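Local coordinates for protein nucleotidyl transferase (Methanothermobacter thermautotrophicus, PDB 6PLJ) that probably transfers nucleotidyl groups, as MobA-like nucleotidyltransferases do, and may take part in pseudomurein cell-wall synthesis, at residues Ala65-Val70 against Cys78-Gly83. Residues are numbered along the deposited sequence; the frame is centred on the assembly and turned at random.
Sequences ATVKAV and CIVVTG
Val70 and Val67, one helical turn apart on the same face of the helix, meet Cys78 and Val80, alternate residues of the strand whose side chains face the helix. The sulfur of Cys78 is the central bump: with SG anti to the backbone N (chi1 -176°) it reaches toward the helix, lying 3.8 Å from Val70 CG1 and more loosely, at 4.4 Å, from Val67 CG1. It thus fits the shallow hollow between the two valines, and a slim, weakly polar thiol suits such a buried place. Farther along the strand, the CG2 methyls of Val67 and Val80 touch at 4.0 Å, their forked ends meeting at a slant. Beta-branched valine serves both partners, giving a short, stiff knob with two methyls, and the contact rests on van der Waals packing of methyls and a sulfur. The axes of segments 65-70 and 78-82 run nearly antiparallel (156°) and come within 9.9 Å. Beyond the pair, Met96 and Val98 pack on Val67, while Leu141 and Ala27 adjoin Val70. Strand 77-82 lies between parallel strands 25-31 and 99-102; helix 62-72, last in the long connection from 25-31, packs as in a beta-alpha-beta crossover of the Rossmann-like, three-layered fold of MobA-like nucleotidyltransferases.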
loop_
_atom_site.group_PDB
_atom_site.type_symbol
_atom_site.label_atom_id
_atom_site.label_comp_id
_atom_site.label_asym_id
_atom_site.label_seq_id
_atom_site.Cartn_x
_atom_site.Cartn_y
_atom_site.Cartn_z
ATOM N N ALA A 65 6.654 -0.427 -9.858
ATOM C CA ALA A 65 7.466 -1.170 -8.897
ATOM C C ALA A 65 6.626 -1.782 -7.783
ATOM O O ALA A 65 6.791 -2.949 -7.428
ATOM C CB ALA A 65 8.555 -0.291 -8.328
ATOM N N THR A 66 5.710 -0.996 -7.234
ATOM C CA THR A 66 4.832 -1.495 -6.182
ATOM C C THR A 66 3.980 -2.656 -6.675
ATOM O O THR A 66 3.888 -3.677 -6.010
ATOM C CB THR A 66 3.918 -0.396 -5.656
ATOM O OG1 THR A 66 4.732 0.624 -5.081
ATOM C CG2 THR A 66 2.952 -0.919 -4.616
ATOM N N VAL A 67 3.354 -2.482 -7.826
ATOM C CA VAL A 67 2.463 -3.505 -8.372
ATOM C C VAL A 67 3.248 -4.785 -8.681
ATOM O O VAL A 67 2.788 -5.879 -8.360
ATOM C CB VAL A 67 1.708 -2.988 -9.606
ATOM C CG1 VAL A 67 0.992 -4.120 -10.335
ATOM C CG2 VAL A 67 0.722 -1.899 -9.182
ATOM N N LYS A 68 4.437 -4.638 -9.256
ATOM C CA LYS A 68 5.263 -5.799 -9.536
ATOM C C LYS A 68 5.560 -6.596 -8.270
ATOM O O LYS A 68 5.491 -7.823 -8.275
ATOM C CB LYS A 68 6.572 -5.382 -10.197
ATOM C CG LYS A 68 7.512 -6.520 -10.534
ATOM C CD LYS A 68 6.873 -7.499 -11.492
ATOM C CE LYS A 68 7.790 -8.667 -11.777
ATOM N NZ LYS A 68 7.235 -9.475 -12.877
ATOM N N ALA A 69 5.885 -5.908 -7.180
ATOM C CA ALA A 69 6.140 -6.594 -5.904
ATOM C C ALA A 69 4.924 -7.361 -5.393
ATOM O O ALA A 69 5.037 -8.499 -4.925
ATOM C CB ALA A 69 6.643 -5.618 -4.867
ATOM N N VAL A 70 3.756 -6.732 -5.502
ATOM C CA VAL A 70 2.501 -7.340 -5.080
ATOM C C VAL A 70 2.193 -8.595 -5.920
ATOM O O VAL A 70 1.858 -9.657 -5.384
ATOM C CB VAL A 70 1.374 -6.294 -5.182
ATOM C CG1 VAL A 70 0.014 -6.913 -5.071
ATOM C CG2 VAL A 70 1.576 -5.215 -4.114
ATOM N N CYS A 78 -4.677 -8.618 -8.594
ATOM C CA CYS A 78 -4.287 -7.323 -8.067
ATOM C C CYS A 78 -5.217 -6.247 -8.612
ATOM O O CYS A 78 -5.295 -6.035 -9.829
ATOM C CB CYS A 78 -2.847 -7.015 -8.445
ATOM S SG CYS A 78 -2.251 -5.464 -7.721
ATOM N N ILE A 79 -5.934 -5.609 -7.691
ATOM C CA ILE A 79 -6.784 -4.464 -7.955
ATOM C C ILE A 79 -5.948 -3.233 -7.676
ATOM O O ILE A 79 -5.231 -3.198 -6.684
ATOM C CB ILE A 79 -8.028 -4.469 -7.023
ATOM C CG1 ILE A 79 -9.066 -5.501 -7.498
ATOM C CG2 ILE A 79 -8.725 -3.111 -7.014
ATOM C CD1 ILE A 79 -8.602 -6.916 -7.616
ATOM N N VAL A 80 -6.022 -2.236 -8.548
ATOM C CA VAL A 80 -5.350 -0.968 -8.289
ATOM C C VAL A 80 -6.407 0.114 -8.305
ATOM O O VAL A 80 -7.179 0.207 -9.262
ATOM C CB VAL A 80 -4.272 -0.645 -9.326
ATOM C CG1 VAL A 80 -3.623 0.685 -8.998
ATOM C CG2 VAL A 80 -3.227 -1.747 -9.388
ATOM N N VAL A 81 -6.436 0.915 -7.243
ATOM C CA VAL A 81 -7.407 1.990 -7.112
ATOM C C VAL A 81 -6.723 3.269 -7.521
ATOM O O VAL A 81 -5.701 3.632 -6.937
ATOM C CB VAL A 81 -7.942 2.097 -5.681
ATOM C CG1 VAL A 81 -9.035 3.153 -5.599
ATOM C CG2 VAL A 81 -8.488 0.747 -5.227
ATOM N N THR A 82 -7.314 3.956 -8.493
ATOM C CA THR A 82 -6.734 5.178 -9.034
ATOM C C THR A 82 -7.674 6.356 -8.779
ATOM O O THR A 82 -8.823 6.183 -8.388
ATOM C CB THR A 82 -6.445 5.028 -10.544
ATOM O OG1 THR A 82 -7.663 4.737 -11.242
ATOM C CG2 THR A 82 -5.430 3.900 -10.791
ATOM N N GLY A 83 -7.156 7.560 -8.956
ATOM C CA GLY A 83 -7.962 8.759 -8.737
ATOM C C GLY A 83 -7.171 9.966 -9.170
ATOM O O GLY A 83 -7.284 10.422 -10.307
#